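Local coordinates for FAD-dependent pyridine nucleotide-disulphide oxidoreductase (Desulfovibrio vulgaris, PDB 3IWA), which probably uses an FAD cofactor to pass electrons from a reduced pyridine nucleotide to a disulphide or related acceptor, at residues 209-214 with 342-347; 218-223 with 241-246. All blocks are in the same frame, centred on the assembly; numbering follows the deposited sequence.

In the fold
Interactions 1 and 2 lie on the same side of the chain's centre, about 19 Å apart between centres. Helix 202-214 and strand 218-220, one in each contact, follow each other in the chain. Interaction 1 is partly buried. It joins helix 202-214 of the probable nucleotide-binding region to the turn after strand 340-343, in the dimerisation domain of the family. One buried carboxylate there takes backbone N-H groups. Interaction 2 is a surface contact between the edge strand 218-220 with its following loop and the turn before strand 244-246. Its bonds run mostly between charged side chains. Arg209 of interaction 1 reaches Thr221 of interaction 2, so the two are neighbours.

Interaction 1. Residues 209-214 with 342-347; sequences RHDLEK and VKLFEG
Asp211 points its carboxylate from helix 202-214 into the turn at 344-347 and lies against CB of Leu344, with OD1 3.2 Å from that atom. Its CG stands anti to the backbone N (chi1 -173°), which carries the group off the helix toward the turn. Three backbone N-H groups then grip it. Phe345 N gives a bond of 2.7 Å to Asp211 OD1, on the syn side but tilted out of the carboxylate plane. Asp211 OD2 takes two more. Glu346 N reaches the syn lone pair of Asp211 OD2 at 2.8 Å. Gly347 N meets Asp211 OD2 from above the carboxylate plane, also at 2.8 Å, and this bond is the straightest of the three (169°). The bonds pin both oxygens and fix the rotation of the carboxylate. They also satisfy a buried acid, and would be expected to favour its charged form.

The Phe345 ring turns an edge to Asp211 OD1, near the ring plane. Next to it, Leu212 CD2 meets Leu344 CD2 at 3.9 Å and the ring atom CE2 of Phe345. Leu172 and Val176 of helix 169-182 extend this apolar patch. On the exposed side, Lys214 crosses Glu346 at about a right angle. Lys214 NZ makes a salt bridge of 2.7 Å to the syn lone pair of Glu346 OE1, while Glu346 OE2 bonds Asn215.

Leu344 N bonds Gly347 O, and the chain turns back from strand 340-343 into the antiparallel strand 348-353. The motif is a beta hairpin whose turn gives three backbone N-H groups to a helix carboxylate, here joining the Rossmann-like, probably nucleotide-binding region to the family's dimerisation domain.

Interaction 2. Residues 218-223 with 241-246; sequences VVHTGE and DKRTLD
Arg243 leaves its backbone with CG between the N and the carbonyl carbon (chi1 82°), and CB leads into a chain that folds over His220 and across Glu223. Arg243 CG passes 3.7 Å from Glu223 OE2. Arg243 CD sits over the face of the His220 ring, 4.0 Å from its centroid, in a CH-pi contact. The bend at chi3 (64°) then lays the guanidinium flat on the same ring. The two planes differ by 19°, and the group centres are 3.7 Å apart.

The edge of the guanidinium meets Glu223 side-on. Arg243 NE bonds Glu223 OE2 at 2.7 Å, in the guanidinium plane and on the syn lone pair. Arg243 NH1 bonds Glu223 OE1 at 2.8 Å, more tilted. Arg243 NH2 lies 3.3 Å from CE1 of His220.

Glu223 OE2 also bonds Thr240, which steadies the carboxylate. Lys242 runs beside Glu223, and Lys242 NZ reaches Gly222 O at 3.1 Å from above the carbonyl plane.

The two-point salt bridge, with the stack on His220, restrains the rotation and tilt of the guanidinium. Such a cation stacked on the ring would tend to disfavour protonation of His220.

Interaction 1. Residues 209-214 with 342-347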
loop_
_atom_site.group_PDB
_atom_site.type_symbol
_atom_site.label_atom_id
_atom_site.label_comp_id
_atom_site.label_asym_id
_atom_site.label_seq_id
_atom_site.Cartn_x
_atom_site.Cartn_y
_atom_site.Cartn_z
ATOM N N ARG A 209 12.345 12.871 17.071
ATOM C CA ARG A 209 13.087 13.866 17.853
ATOM C C ARG A 209 14.586 13.597 17.790
ATOM O O ARG A 209 15.362 14.534 17.554
ATOM C CB ARG A 209 12.620 13.927 19.311
ATOM C CG ARG A 209 13.190 15.112 20.084
ATOM C CD ARG A 209 12.645 15.202 21.516
ATOM N NE ARG A 209 13.273 16.301 22.279
ATOM C CZ ARG A 209 12.676 17.022 23.224
ATOM N NH1 ARG A 209 11.426 16.817 23.601
ATOM N NH2 ARG A 209 13.339 18.015 23.791
ATOM N N HIS A 210 14.982 12.327 17.924
ATOM C CA HIS A 210 16.401 11.964 17.968
ATOM C C HIS A 210 17.046 12.219 16.640
ATOM O O HIS A 210 18.175 12.701 16.596
ATOM C CB HIS A 210 16.633 10.498 18.335
ATOM C CG HIS A 210 18.078 10.075 18.265
ATOM N ND1 HIS A 210 18.546 9.163 17.340
ATOM C CD2 HIS A 210 19.157 10.451 18.999
ATOM C CE1 HIS A 210 19.842 8.977 17.524
ATOM N NE2 HIS A 210 20.240 9.760 18.511
ATOM N N ASP A 211 16.349 11.870 15.560
ATOM C CA ASP A 211 16.855 12.150 14.243
ATOM C C ASP A 211 17.208 13.625 14.171
ATOM O O ASP A 211 18.264 13.961 13.654
ATOM C CB ASP A 211 15.863 11.747 13.144
ATOM C CG ASP A 211 16.457 11.888 11.728
ATOM O OD1 ASP A 211 16.545 13.029 11.238
ATOM O OD2 ASP A 211 16.834 10.882 11.085
ATOM N N LEU A 212 16.361 14.505 14.711
ATOM C CA LEU A 212 16.650 15.944 14.641
ATOM C C LEU A 212 17.854 16.344 15.534
ATOM O O LEU A 212 18.747 17.057 15.096
ATOM C CB LEU A 212 15.430 16.791 15.012
ATOM C CG LEU A 212 14.121 16.648 14.221
ATOM C CD1 LEU A 212 13.233 17.775 14.640
ATOM C CD2 LEU A 212 14.313 16.653 12.707
ATOM N N GLU A 213 17.849 15.896 16.782
ATOM C CA GLU A 213 18.868 16.298 17.729
ATOM C C GLU A 213 20.267 15.789 17.402
ATOM O O GLU A 213 21.254 16.444 17.728
ATOM C CB GLU A 213 18.495 15.852 19.118
ATOM C CG GLU A 213 17.288 16.550 19.643
ATOM C CD GLU A 213 16.770 15.893 20.889
ATOM O OE1 GLU A 213 17.003 14.672 21.031
ATOM O OE2 GLU A 213 16.133 16.590 21.715
ATOM N N LYS A 214 20.355 14.641 16.750
ATOM C CA LYS A 214 21.646 14.079 16.441
ATOM C C LYS A 214 22.220 14.706 15.171
ATOM O O LYS A 214 23.419 14.576 14.882
ATOM C CB LYS A 214 21.573 12.553 16.392
ATOM C CG LYS A 214 21.753 11.878 15.055
ATOM C CD LYS A 214 21.681 10.340 15.262
ATOM C CE LYS A 214 22.339 9.520 14.156
ATOM N NZ LYS A 214 21.553 8.240 13.917
ATOM N N VAL A 342 6.939 12.296 6.233
ATOM C CA VAL A 342 8.013 13.273 6.413
ATOM C C VAL A 342 9.371 12.566 6.302
ATOM O O VAL A 342 9.608 11.531 6.938
ATOM C CB VAL A 342 7.969 13.939 7.791
ATOM C CG1 VAL A 342 8.675 15.244 7.741
ATOM C CG2 VAL A 342 6.577 14.188 8.225
ATOM N N LYS A 343 10.258 13.123 5.495
ATOM C CA LYS A 343 11.625 12.661 5.418
ATOM C C LYS A 343 12.484 13.569 6.309
ATOM O O LYS A 343 12.423 14.803 6.203
ATOM C CB LYS A 343 12.091 12.670 3.964
ATOM C CG LYS A 343 13.600 12.441 3.753
ATOM C CD LYS A 343 13.975 10.986 3.453
ATOM C CE LYS A 343 15.501 10.757 3.598
ATOM N NZ LYS A 343 16.015 11.042 4.986
ATOM N N LEU A 344 13.232 12.937 7.218
ATOM C CA LEU A 344 14.111 13.635 8.165
ATOM C C LEU A 344 15.568 13.396 7.730
ATOM O O LEU A 344 15.825 13.094 6.574
ATOM C CB LEU A 344 13.830 13.216 9.631
ATOM C CG LEU A 344 12.390 13.370 10.135
ATOM C CD1 LEU A 344 12.228 12.781 11.504
ATOM C CD2 LEU A 344 11.993 14.813 10.141
ATOM N N PHE A 345 16.534 13.555 8.616
ATOM C CA PHE A 345 17.930 13.476 8.176
ATOM C C PHE A 345 18.258 12.076 7.703
ATOM O O PHE A 345 18.676 11.891 6.575
ATOM C CB PHE A 345 18.869 13.946 9.271
ATOM C CG PHE A 345 18.799 15.420 9.493
ATOM C CD1 PHE A 345 19.556 16.278 8.721
ATOM C CD2 PHE A 345 17.935 15.948 10.431
ATOM C CE1 PHE A 345 19.482 17.663 8.903
ATOM C CE2 PHE A 345 17.842 17.318 10.635
ATOM C CZ PHE A 345 18.623 18.187 9.870
ATOM N N GLU A 346 18.023 11.093 8.557
ATOM C CA GLU A 346 18.297 9.687 8.225
ATOM C C GLU A 346 17.017 8.835 8.183
ATOM O O GLU A 346 16.865 7.991 7.311
ATOM C CB GLU A 346 19.308 9.100 9.219
ATOM C CG GLU A 346 20.664 9.834 9.236
ATOM C CD GLU A 346 21.249 9.922 10.639
ATOM O OE1 GLU A 346 21.252 8.876 11.338
ATOM O OE2 GLU A 346 21.699 11.022 11.045
ATOM N N GLY A 347 16.087 9.058 9.093
ATOM C CA GLY A 347 14.844 8.294 9.062
ATOM C C GLY A 347 13.744 8.986 8.291
ATOM O O GLY A 347 13.877 10.139 7.906
#

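Interaction 2. Residues 218-223 with 241-246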
loop_
_atom_site.group_PDB
_atom_site.type_symbol
_atom_site.label_atom_id
_atom_site.label_comp_id
_atom_site.label_asym_id
_atom_site.label_seq_id
_atom_site.Cartn_x
_atom_site.Cartn_y
_atom_site.Cartn_z
ATOM N N VAL A 218 18.212 21.580 17.626
ATOM C CA VAL A 218 17.773 21.556 19.001
ATOM C C VAL A 218 16.255 21.581 19.025
ATOM O O VAL A 218 15.623 22.343 18.259
ATOM C CB VAL A 218 18.319 22.772 19.768
ATOM C CG1 VAL A 218 17.782 22.799 21.220
ATOM C CG2 VAL A 218 19.867 22.767 19.731
ATOM N N VAL A 219 15.670 20.789 19.928
ATOM C CA VAL A 219 14.219 20.722 20.087
ATOM C C VAL A 219 13.748 21.036 21.499
ATOM O O VAL A 219 14.218 20.462 22.452
ATOM C CB VAL A 219 13.699 19.333 19.668
ATOM C CG1 VAL A 219 12.180 19.282 19.761
ATOM C CG2 VAL A 219 14.176 19.001 18.256
ATOM N N HIS A 220 12.795 21.938 21.635
ATOM C CA HIS A 220 12.210 22.209 22.932
ATOM C C HIS A 220 10.734 21.942 22.823
ATOM O O HIS A 220 10.067 22.515 21.956
ATOM C CB HIS A 220 12.443 23.666 23.389
ATOM C CG HIS A 220 13.892 24.039 23.527
ATOM N ND1 HIS A 220 14.725 23.463 24.460
ATOM C CD2 HIS A 220 14.656 24.928 22.841
ATOM C CE1 HIS A 220 15.939 23.975 24.337
ATOM N NE2 HIS A 220 15.923 24.865 23.361
ATOM N N THR A 221 10.243 21.075 23.707
ATOM C CA THR A 221 8.821 20.771 23.858
ATOM C C THR A 221 8.275 21.276 25.205
ATOM O O THR A 221 9.025 21.665 26.102
ATOM C CB THR A 221 8.561 19.238 23.691
ATOM O OG1 THR A 221 9.432 18.484 24.539
ATOM C CG2 THR A 221 8.801 18.813 22.241
ATOM N N GLY A 222 6.962 21.254 25.361
ATOM C CA GLY A 222 6.350 21.859 26.512
ATOM C C GLY A 222 6.820 23.289 26.756
ATOM O O GLY A 222 6.950 23.704 27.905
ATOM N N GLU A 223 7.026 24.051 25.674
ATOM C CA GLU A 223 7.627 25.378 25.750
ATOM C C GLU A 223 6.860 26.405 24.932
ATOM O O GLU A 223 6.582 26.197 23.752
ATOM C CB GLU A 223 9.069 25.295 25.292
ATOM C CG GLU A 223 9.859 26.561 25.599
ATOM C CD GLU A 223 11.336 26.345 25.731
ATOM O OE1 GLU A 223 11.778 25.241 26.093
ATOM O OE2 GLU A 223 12.067 27.329 25.508
ATOM N N ASP A 241 8.888 30.941 27.735
ATOM C CA ASP A 241 8.695 30.890 29.195
ATOM C C ASP A 241 9.838 30.167 29.920
ATOM O O ASP A 241 9.849 30.077 31.161
ATOM C CB ASP A 241 7.332 30.271 29.585
ATOM C CG ASP A 241 7.139 28.813 29.085
ATOM O OD1 ASP A 241 7.930 28.314 28.235
ATOM O OD2 ASP A 241 6.162 28.169 29.546
ATOM N N LYS A 242 10.806 29.666 29.163
ATOM C CA LYS A 242 11.928 28.942 29.739
ATOM C C LYS A 242 13.317 29.476 29.368
ATOM O O LYS A 242 14.298 29.126 30.029
ATOM C CB LYS A 242 11.815 27.476 29.335
ATOM C CG LYS A 242 10.572 26.791 29.943
ATOM C CD LYS A 242 10.661 25.266 29.854
ATOM C CE LYS A 242 9.312 24.597 30.196
ATOM N NZ LYS A 242 9.268 23.103 29.891
ATOM N N ARG A 243 13.417 30.288 28.309
ATOM C CA ARG A 243 14.714 30.768 27.849
ATOM C C ARG A 243 14.599 31.918 26.862
ATOM O O ARG A 243 13.498 32.318 26.469
ATOM C CB ARG A 243 15.545 29.621 27.242
ATOM C CG ARG A 243 15.214 29.262 25.770
ATOM C CD ARG A 243 15.488 27.780 25.423
ATOM N NE ARG A 243 14.618 26.884 26.196
ATOM C CZ ARG A 243 15.026 25.889 26.993
ATOM N NH1 ARG A 243 14.131 25.161 27.636
ATOM N NH2 ARG A 243 16.309 25.587 27.141
ATOM N N THR A 244 15.765 32.432 26.480
ATOM C CA THR A 244 15.905 33.425 25.421
ATOM C C THR A 244 16.736 32.801 24.295
ATOM O O THR A 244 17.811 32.252 24.548
ATOM C CB THR A 244 16.597 34.720 25.931
ATOM O OG1 THR A 244 15.743 35.371 26.881
ATOM C CG2 THR A 244 16.903 35.698 24.768
ATOM N N LEU A 245 16.214 32.861 23.064
ATOM C CA LEU A 245 16.905 32.325 21.889
ATOM C C LEU A 245 17.167 33.467 20.933
ATOM O O LEU A 245 16.294 34.290 20.669
ATOM C CB LEU A 245 16.043 31.273 21.173
ATOM C CG LEU A 245 15.651 30.009 21.944
ATOM C CD1 LEU A 245 14.405 29.384 21.371
ATOM C CD2 LEU A 245 16.803 29.009 21.971
ATOM N N ASP A 246 18.377 33.525 20.419
ATOM C CA ASP A 246 18.670 34.454 19.335
ATOM C C ASP A 246 18.103 33.887 18.022
ATOM O O ASP A 246 18.344 32.721 17.695
ATOM C CB ASP A 246 20.192 34.679 19.184
ATOM C CG ASP A 246 20.828 35.412 20.378
ATOM O OD1 ASP A 246 20.338 36.489 20.785
ATOM O OD2 ASP A 246 21.863 34.917 20.869
#